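Local coordinates for macrolide export ATP-binding/permease protein macB (Actinobacillus actinomycetemcomitans, PDB 3FTJ) that probably exports macrolides from the cell as the inner-membrane ABC transporter of the tripartite MacAB-TdeA efflux system, represented here by its periplasmic region, at residues A[53-58]-A[79-84]; A[59-62]-A[67-70]; A[128-133]-A[165-170]. One frame throughout, in Å; residues are numbered along the deposited sequence.

Overall arrangement
Leaving the N-terminal part of the chain, the long strand 49-64 first supplies residues 53-58 and then, without a break, residues 59-62. Strand 67-77 doubles back beside it, so contact 2 closes the short end of a beta hairpin about 21 Å, centre to centre, from contact 1. Contact 1 closes the larger loop around that hairpin, where residues 79-84 enter helix 81-85 and meet the strand near its start; contact 2 is therefore nested inside it. Contact 3 follows in series, joining the 128-133 hairpin turn to the end of helix 160-168. Strand 127-130 lies beside strand 49-64, bringing all three contacts onto one mixed sheet.

Contact 1: residues A[53-58]-A[79-84]; sequences TPNTSS and EQYFDV
T53 and Y81 form the tight part of this contact. The threonine methyl CG2 reaches Y81 CB at 3.6 Å and lies at the edge of the tyrosine ring, close to its plane. OG1 sits beside the backbone N (chi1 -58°), which leaves CG2 anti to that N and facing the tyrosine, while T53 OG1 itself lies 3.7 Å from Q80 CB. That hydroxyl also hydrogen-bonds a water, 3.2 Å from T53 OG1, which accepts a 2.7 Å bond from Q80 N. The water thus satisfies an amide just ahead of helix 81-85 and bridges it to the strand.

Further along, the packing is looser and more polar. N55, partly exposed, brings ND2 to 3.6 Å from Y81 CE2, its amide plane turned 67° from the ring. The side chain of Q80 bends away from the strand, leaving just CB in touch. Y81 itself is buried, its ring also meeting that of Y157.

T53 also bonds through its backbone to T177 of the neighbouring strand 175-180. The arrangement is that of a short helix following a beta hairpin and packing against the hairpin's first strand, within the MacB-like periplasmic core domain.

Contact 2: residues A[59-62]-A[67-70]; sequences SGIL and KSFT
L62 and F69 face each other as an antiparallel hydrogen-bonded pair, and each backbone satisfies the other in both directions. L62 N donates to F69 O over 2.9 Å, in the plane of that carbonyl and with an N-H...O angle of 159°. The return bond, from F69 N to L62 O, is 2.8 Å long, its donor tilted 25° from the carbonyl plane.

Neither oxygen stops at one partner. F69 O also receives the CA-H of I61, with I61 CA 3.3 Å from F69 O, and L62 O has a longer contact of the same kind from S68 CA. The phenylalanine turns its ring edge toward L62 O as well: CG is anti to its carbonyl carbon (chi1 -59°), which sets CD2 3.4 Å from L62 O, near the ring plane. Both carbonyls are thus supplied by one N-H apiece and by weaker C-H donors.

The two side chains of the pair share one face of the sheet, L62 CB lying 4.4 Å from F69 CB. Toward the exposed side, I61 offers CG2 to S68 OG at 3.6 Å, while its CG1 runs alongside T70 CG2, the two side chains pointing the same way.

Beyond the pair, G60 bonds through its backbone to A72 as the second strand turns a corner at T70. The other edge of strand 59-62 is taken up by the neighbouring hairpin, where I61 O and N131 N form a probable hydrogen bond. Helix 111-118 packs on the face that carries L62 and F69, its I117 touching both side chains; L154 adds a further contact to F69, so the hairpin end has a helix on one face and strand 127-130 along one edge.

Contact 3: residues A[128-133]-A[165-170]; sequences VIFNKR and NKITGG
The guanidinium of R133 carries K166 CB over one face, 3.6 Å above its plane and displaced toward the rim, while the ring of F130 has I167 CG2 at its edge, near the ring plane and 4.3 Å from F130 CE2. The guanidinium is thus met over its face and the phenylalanine at its edge. Lysine methylenes follow across the arginine group, the two side chains crossing at about a right angle.

At the margin of the guanidinium, NH2 makes a weak hydrogen bond to K166 O, 3.4 Å away and bent to 133° at the hydrogen. A water offers a second route: it accepts from R133 NE at 3.2 Å and donates to K166 O at 3.0 Å. The carbonyl near the helix end thus takes two donors, and its partial negative charge probably suits the arginine. On the remaining nitrogen, R133 NH1 has a weak bond to Q105 OE1. The lysine amine hydrogen-bonds S103 O; K166 NZ lies 5.9 Å from R133 NH1, so the like charges are not in contact.

Carbon contacts complete the join. R133 bends at chi2 and chi3 (86° and 57°), which brings the guanidinium back over K166 while CG rests 4.0 Å from I167 CD1. Further cover for I167 comes from L74 and F135, and L74 also touches F130.

F130 and R133 are the ends of a type I' turn and exchange backbone bonds in both directions, as in a beta hairpin with a two-residue loop, here N131 and K132. The helix runs to T168, and G169 leaves it with a positive phi. This is a tight hairpin turn packed against the C-terminal turn of helix 160-168, on the sheet of the MacB-like periplasmic core domain.

Contact 1: residues A[53-58]-A[79-84]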
loop_
_atom_site.group_PDB
_atom_site.type_symbol
_atom_site.label_atom_id
_atom_site.label_comp_id
_atom_site.label_asym_id
_atom_site.label_seq_id
_atom_site.Cartn_x
_atom_site.Cartn_y
_atom_site.Cartn_z
ATOM N N THR A 53 0.026 4.211 -6.186
ATOM C CA THR A 53 -0.638 3.974 -4.910
ATOM C C THR A 53 0.272 4.274 -3.728
ATOM O O THR A 53 1.215 3.533 -3.470
ATOM C CB THR A 53 -1.093 2.518 -4.810
ATOM O OG1 THR A 53 -1.964 2.229 -5.910
ATOM C CG2 THR A 53 -1.823 2.281 -3.505
ATOM N N PRO A 54 -0.001 5.368 -3.014
ATOM C CA PRO A 54 0.742 5.706 -1.794
ATOM C C PRO A 54 0.383 4.717 -0.690
ATOM O O PRO A 54 -0.713 4.171 -0.713
ATOM C CB PRO A 54 0.224 7.105 -1.439
ATOM C CG PRO A 54 -0.475 7.602 -2.686
ATOM C CD PRO A 54 -1.006 6.387 -3.360
ATOM N N ASN A 55 1.285 4.475 0.252
ATOM C CA ASN A 55 1.002 3.535 1.340
ATOM C C ASN A 55 1.681 3.959 2.631
ATOM O O ASN A 55 2.905 4.015 2.712
ATOM C CB ASN A 55 1.438 2.108 0.958
ATOM C CG ASN A 55 1.069 1.062 2.017
ATOM O OD1 ASN A 55 1.188 1.292 3.226
ATOM N ND2 ASN A 55 0.631 -0.106 1.554
ATOM N N THR A 56 0.875 4.280 3.633
ATOM C CA THR A 56 1.373 4.465 4.984
ATOM C C THR A 56 0.513 3.590 5.885
ATOM O O THR A 56 -0.562 3.158 5.488
ATOM C CB THR A 56 1.252 5.917 5.424
ATOM O OG1 THR A 56 1.848 6.075 6.716
ATOM C CG2 THR A 56 -0.208 6.318 5.492
ATOM N N SER A 57 0.984 3.295 7.086
ATOM C CA SER A 57 0.151 2.549 8.016
ATOM C C SER A 57 0.533 2.817 9.456
ATOM O O SER A 57 1.559 3.450 9.741
ATOM C CB SER A 57 0.210 1.044 7.745
ATOM O OG SER A 57 1.501 0.525 7.994
ATOM N N SER A 58 -0.314 2.312 10.349
ATOM C CA SER A 58 -0.155 2.447 11.785
ATOM C C SER A 58 -0.783 1.212 12.402
ATOM O O SER A 58 -1.703 0.629 11.837
ATOM C CB SER A 58 -0.877 3.700 12.278
ATOM O OG SER A 58 -0.537 4.011 13.623
ATOM N N GLU A 79 -6.602 4.581 -4.152
ATOM C CA GLU A 79 -7.725 3.919 -4.831
ATOM C C GLU A 79 -7.356 2.624 -5.570
ATOM O O GLU A 79 -8.100 1.653 -5.520
ATOM C CB GLU A 79 -8.394 4.900 -5.797
ATOM C CG GLU A 79 -9.375 4.258 -6.761
ATOM C CD GLU A 79 -10.195 5.290 -7.508
ATOM O OE1 GLU A 79 -9.667 6.398 -7.755
ATOM O OE2 GLU A 79 -11.369 4.998 -7.834
ATOM N N GLN A 80 -6.206 2.611 -6.244
ATOM C CA GLN A 80 -5.784 1.448 -7.037
ATOM C C GLN A 80 -5.137 0.339 -6.215
ATOM O O GLN A 80 -4.692 -0.672 -6.770
ATOM C CB GLN A 80 -4.824 1.863 -8.166
ATOM C CG GLN A 80 -5.408 2.835 -9.188
ATOM C CD GLN A 80 -6.783 2.403 -9.680
ATOM O OE1 GLN A 80 -6.990 1.251 -10.058
ATOM N NE2 GLN A 80 -7.732 3.334 -9.666
ATOM N N TYR A 81 -5.077 0.517 -4.899
ATOM C CA TYR A 81 -4.377 -0.448 -4.056
ATOM C C TYR A 81 -4.905 -1.874 -4.220
ATOM O O TYR A 81 -4.129 -2.816 -4.364
ATOM C CB TYR A 81 -4.419 -0.042 -2.579
ATOM C CG TYR A 81 -3.711 -1.027 -1.676
ATOM C CD1 TYR A 81 -4.403 -2.060 -1.076
ATOM C CD2 TYR A 81 -2.342 -0.933 -1.443
ATOM C CE1 TYR A 81 -3.763 -2.973 -0.257
ATOM C CE2 TYR A 81 -1.692 -1.838 -0.622
ATOM C CZ TYR A 81 -2.410 -2.860 -0.034
ATOM O OH TYR A 81 -1.785 -3.777 0.783
ATOM N N PHE A 82 -6.221 -2.037 -4.196
ATOM C CA PHE A 82 -6.802 -3.377 -4.198
ATOM C C PHE A 82 -6.542 -4.115 -5.504
ATOM O O PHE A 82 -6.260 -5.314 -5.506
ATOM C CB PHE A 82 -8.295 -3.309 -3.891
ATOM C CG PHE A 82 -8.605 -2.558 -2.633
ATOM C CD1 PHE A 82 -8.431 -3.155 -1.399
ATOM C CD2 PHE A 82 -9.036 -1.245 -2.687
ATOM C CE1 PHE A 82 -8.711 -2.462 -0.231
ATOM C CE2 PHE A 82 -9.313 -0.551 -1.527
ATOM C CZ PHE A 82 -9.144 -1.163 -0.296
ATOM N N ASP A 83 -6.622 -3.387 -6.611
ATOM C CA ASP A 83 -6.370 -3.968 -7.920
ATOM C C ASP A 83 -4.921 -4.438 -8.070
ATOM O O ASP A 83 -4.663 -5.567 -8.483
ATOM C CB ASP A 83 -6.716 -2.962 -9.021
ATOM C CG ASP A 83 -6.459 -3.514 -10.419
ATOM O OD1 ASP A 83 -6.752 -4.713 -10.648
ATOM O OD2 ASP A 83 -5.963 -2.749 -11.278
ATOM N N VAL A 84 -3.980 -3.569 -7.726
ATOM C CA VAL A 84 -2.566 -3.862 -7.927
ATOM C C VAL A 84 -2.058 -4.942 -6.975
ATOM O O VAL A 84 -1.100 -5.651 -7.277
ATOM C CB VAL A 84 -1.712 -2.588 -7.785
ATOM C CG1 VAL A 84 -0.237 -2.920 -7.898
ATOM C CG2 VAL A 84 -2.113 -1.575 -8.843
HETATM O O HOH W 1 -4.212 4.452 -6.007
#

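Contact 2: residues A[59-62]-A[67-70]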
loop_
_atom_site.group_PDB
_atom_site.type_symbol
_atom_site.label_atom_id
_atom_site.label_comp_id
_atom_site.label_asym_id
_atom_site.label_seq_id
_atom_site.Cartn_x
_atom_site.Cartn_y
_atom_site.Cartn_z
ATOM N N SER A 59 -0.275 0.803 13.553
ATOM C CA SER A 59 -0.777 -0.373 14.249
ATOM C C SER A 59 -1.266 0.082 15.611
ATOM O O SER A 59 -0.517 0.691 16.371
ATOM C CB SER A 59 0.347 -1.390 14.399
ATOM O OG SER A 59 -0.075 -2.510 15.141
ATOM N N GLY A 60 -2.529 -0.183 15.917
ATOM C CA GLY A 60 -3.121 0.379 17.116
ATOM C C GLY A 60 -4.285 -0.426 17.655
ATOM O O GLY A 60 -4.419 -1.612 17.357
ATOM N N ILE A 61 -5.128 0.229 18.451
ATOM C CA ILE A 61 -6.223 -0.444 19.126
ATOM C C ILE A 61 -7.529 -0.172 18.412
ATOM O O ILE A 61 -7.898 0.982 18.192
ATOM C CB ILE A 61 -6.324 -0.021 20.615
ATOM C CG1 ILE A 61 -5.189 -0.644 21.423
ATOM C CG2 ILE A 61 -7.632 -0.489 21.221
ATOM C CD1 ILE A 61 -3.826 -0.155 21.052
ATOM N N LEU A 62 -8.213 -1.246 18.036
ATOM C CA LEU A 62 -9.475 -1.146 17.314
ATOM C C LEU A 62 -10.614 -1.561 18.227
ATOM O O LEU A 62 -10.656 -2.703 18.695
ATOM C CB LEU A 62 -9.448 -2.074 16.096
ATOM C CG LEU A 62 -10.424 -1.839 14.942
ATOM C CD1 LEU A 62 -10.569 -3.097 14.113
ATOM C CD2 LEU A 62 -11.767 -1.421 15.455
ATOM N N LYS A 67 -16.039 -4.774 21.934
ATOM C CA LYS A 67 -14.796 -5.533 21.819
ATOM C C LYS A 67 -13.620 -4.604 21.533
ATOM O O LYS A 67 -13.779 -3.580 20.875
ATOM C CB LYS A 67 -14.912 -6.587 20.711
ATOM C CG LYS A 67 -16.025 -7.625 20.911
ATOM C CD LYS A 67 -16.407 -8.289 19.580
ATOM C CE LYS A 67 -17.415 -9.437 19.753
ATOM N NZ LYS A 67 -18.735 -8.978 20.301
ATOM N N SER A 68 -12.445 -4.969 22.032
ATOM C CA SER A 68 -11.231 -4.192 21.822
ATOM C C SER A 68 -10.142 -5.134 21.342
ATOM O O SER A 68 -9.909 -6.176 21.959
ATOM C CB SER A 68 -10.806 -3.502 23.127
ATOM O OG SER A 68 -9.515 -2.906 23.021
ATOM N N PHE A 69 -9.491 -4.766 20.239
ATOM C CA PHE A 69 -8.450 -5.570 19.613
ATOM C C PHE A 69 -7.138 -4.791 19.577
ATOM O O PHE A 69 -7.145 -3.596 19.301
ATOM C CB PHE A 69 -8.834 -5.895 18.160
ATOM C CG PHE A 69 -10.130 -6.638 18.013
ATOM C CD1 PHE A 69 -10.142 -8.021 17.928
ATOM C CD2 PHE A 69 -11.335 -5.957 17.945
ATOM C CE1 PHE A 69 -11.335 -8.711 17.785
ATOM C CE2 PHE A 69 -12.528 -6.641 17.800
ATOM C CZ PHE A 69 -12.527 -8.019 17.721
ATOM N N THR A 70 -6.017 -5.463 19.830
ATOM C CA THR A 70 -4.708 -4.836 19.635
ATOM C C THR A 70 -4.042 -5.234 18.336
ATOM O O THR A 70 -4.422 -6.213 17.696
ATOM C CB THR A 70 -3.697 -5.179 20.731
ATOM O OG1 THR A 70 -3.849 -6.550 21.118
ATOM C CG2 THR A 70 -3.895 -4.293 21.906
#

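Contact 3: residues A[128-133]-A[165-170]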
loop_
_atom_site.group_PDB
_atom_site.type_symbol
_atom_site.label_atom_id
_atom_site.label_comp_id
_atom_site.label_asym_id
_atom_site.label_seq_id
_atom_site.Cartn_x
_atom_site.Cartn_y
_atom_site.Cartn_z
ATOM N N VAL A 128 -16.079 1.054 13.188
ATOM C CA VAL A 128 -14.933 0.560 13.935
ATOM C C VAL A 128 -14.085 1.764 14.341
ATOM O O VAL A 128 -13.957 2.727 13.585
ATOM C CB VAL A 128 -14.086 -0.439 13.124
ATOM C CG1 VAL A 128 -14.963 -1.576 12.588
ATOM C CG2 VAL A 128 -13.365 0.263 11.991
ATOM N N ILE A 129 -13.524 1.720 15.545
ATOM C CA ILE A 129 -12.800 2.856 16.090
ATOM C C ILE A 129 -11.319 2.534 16.227
ATOM O O ILE A 129 -10.927 1.663 17.011
ATOM C CB ILE A 129 -13.371 3.266 17.463
ATOM C CG1 ILE A 129 -14.870 3.528 17.358
ATOM C CG2 ILE A 129 -12.664 4.490 17.997
ATOM C CD1 ILE A 129 -15.474 4.044 18.645
ATOM N N PHE A 130 -10.498 3.233 15.453
ATOM C CA PHE A 130 -9.052 3.055 15.517
ATOM C C PHE A 130 -8.403 4.202 16.305
ATOM O O PHE A 130 -8.529 5.377 15.938
ATOM C CB PHE A 130 -8.467 2.961 14.107
ATOM C CG PHE A 130 -6.991 2.677 14.078
ATOM C CD1 PHE A 130 -6.521 1.378 14.103
ATOM C CD2 PHE A 130 -6.078 3.712 14.034
ATOM C CE1 PHE A 130 -5.165 1.120 14.080
ATOM C CE2 PHE A 130 -4.720 3.457 14.012
ATOM C CZ PHE A 130 -4.269 2.158 14.030
ATOM N N ASN A 131 -7.718 3.857 17.395
ATOM C CA ASN A 131 -7.113 4.866 18.268
ATOM C C ASN A 131 -8.034 6.071 18.482
ATOM O O ASN A 131 -7.615 7.230 18.331
ATOM C CB ASN A 131 -5.747 5.313 17.729
ATOM C CG ASN A 131 -4.633 4.317 18.052
ATOM O OD1 ASN A 131 -3.482 4.511 17.663
ATOM N ND2 ASN A 131 -4.973 3.250 18.773
ATOM N N LYS A 132 -9.294 5.774 18.804
ATOM C CA LYS A 132 -10.311 6.776 19.141
ATOM C C LYS A 132 -11.030 7.411 17.940
ATOM O O LYS A 132 -11.990 8.153 18.121
ATOM C CB LYS A 132 -9.732 7.867 20.044
ATOM C CG LYS A 132 -9.235 7.349 21.383
ATOM C CD LYS A 132 -8.611 8.471 22.187
ATOM C CE LYS A 132 -9.659 9.447 22.669
ATOM N NZ LYS A 132 -9.046 10.480 23.549
ATOM N N ARG A 133 -10.570 7.118 16.728
ATOM C CA ARG A 133 -11.157 7.705 15.527
ATOM C C ARG A 133 -12.110 6.721 14.839
ATOM O O ARG A 133 -11.702 5.629 14.460
ATOM C CB ARG A 133 -10.045 8.140 14.568
ATOM C CG ARG A 133 -10.521 8.482 13.165
ATOM C CD ARG A 133 -10.970 9.913 13.079
ATOM N NE ARG A 133 -9.903 10.822 13.490
ATOM C CZ ARG A 133 -10.020 12.145 13.500
ATOM N NH1 ARG A 133 -11.156 12.711 13.116
ATOM N NH2 ARG A 133 -9.006 12.900 13.889
ATOM N N ASN A 165 -4.272 12.788 7.070
ATOM C CA ASN A 165 -4.901 13.997 7.590
ATOM C C ASN A 165 -5.374 13.833 9.038
ATOM O O ASN A 165 -5.273 14.758 9.835
ATOM C CB ASN A 165 -6.063 14.440 6.686
ATOM C CG ASN A 165 -5.591 15.023 5.348
ATOM O OD1 ASN A 165 -4.484 15.552 5.239
ATOM N ND2 ASN A 165 -6.448 14.940 4.328
ATOM N N LYS A 166 -5.864 12.646 9.380
ATOM C CA LYS A 166 -6.544 12.440 10.657
ATOM C C LYS A 166 -5.800 11.549 11.653
ATOM O O LYS A 166 -6.044 11.625 12.857
ATOM C CB LYS A 166 -7.958 11.891 10.419
ATOM C CG LYS A 166 -8.884 12.871 9.690
ATOM C CD LYS A 166 -10.148 12.179 9.191
ATOM C CE LYS A 166 -11.203 13.183 8.722
ATOM N NZ LYS A 166 -10.931 13.698 7.352
ATOM N N ILE A 167 -4.901 10.705 11.164
ATOM C CA ILE A 167 -4.216 9.760 12.047
ATOM C C ILE A 167 -2.743 10.105 12.279
ATOM O O ILE A 167 -2.346 10.459 13.390
ATOM C CB ILE A 167 -4.286 8.310 11.508
ATOM C CG1 ILE A 167 -5.727 7.919 11.152
ATOM C CG2 ILE A 167 -3.713 7.346 12.523
ATOM C CD1 ILE A 167 -6.633 7.778 12.343
ATOM N N THR A 168 -1.930 9.982 11.232
ATOM C CA THR A 168 -0.485 10.121 11.377
ATOM C C THR A 168 -0.022 11.563 11.280
ATOM O O THR A 168 0.997 11.928 11.866
ATOM C CB THR A 168 0.271 9.311 10.303
ATOM O OG1 THR A 168 0.187 9.992 9.045
ATOM C CG2 THR A 168 -0.322 7.913 10.171
ATOM N N GLY A 169 -0.762 12.375 10.535
ATOM C CA GLY A 169 -0.327 13.722 10.200
ATOM C C GLY A 169 0.698 13.714 9.073
ATOM O O GLY A 169 1.243 12.666 8.731
ATOM N N GLY A 170 0.953 14.878 8.487
ATOM C CA GLY A 170 1.993 15.006 7.483
ATOM C C GLY A 170 1.574 14.566 6.090
ATOM O O GLY A 170 0.403 14.288 5.846
HETATM O O HOH W 2 -7.271 10.504 15.341
#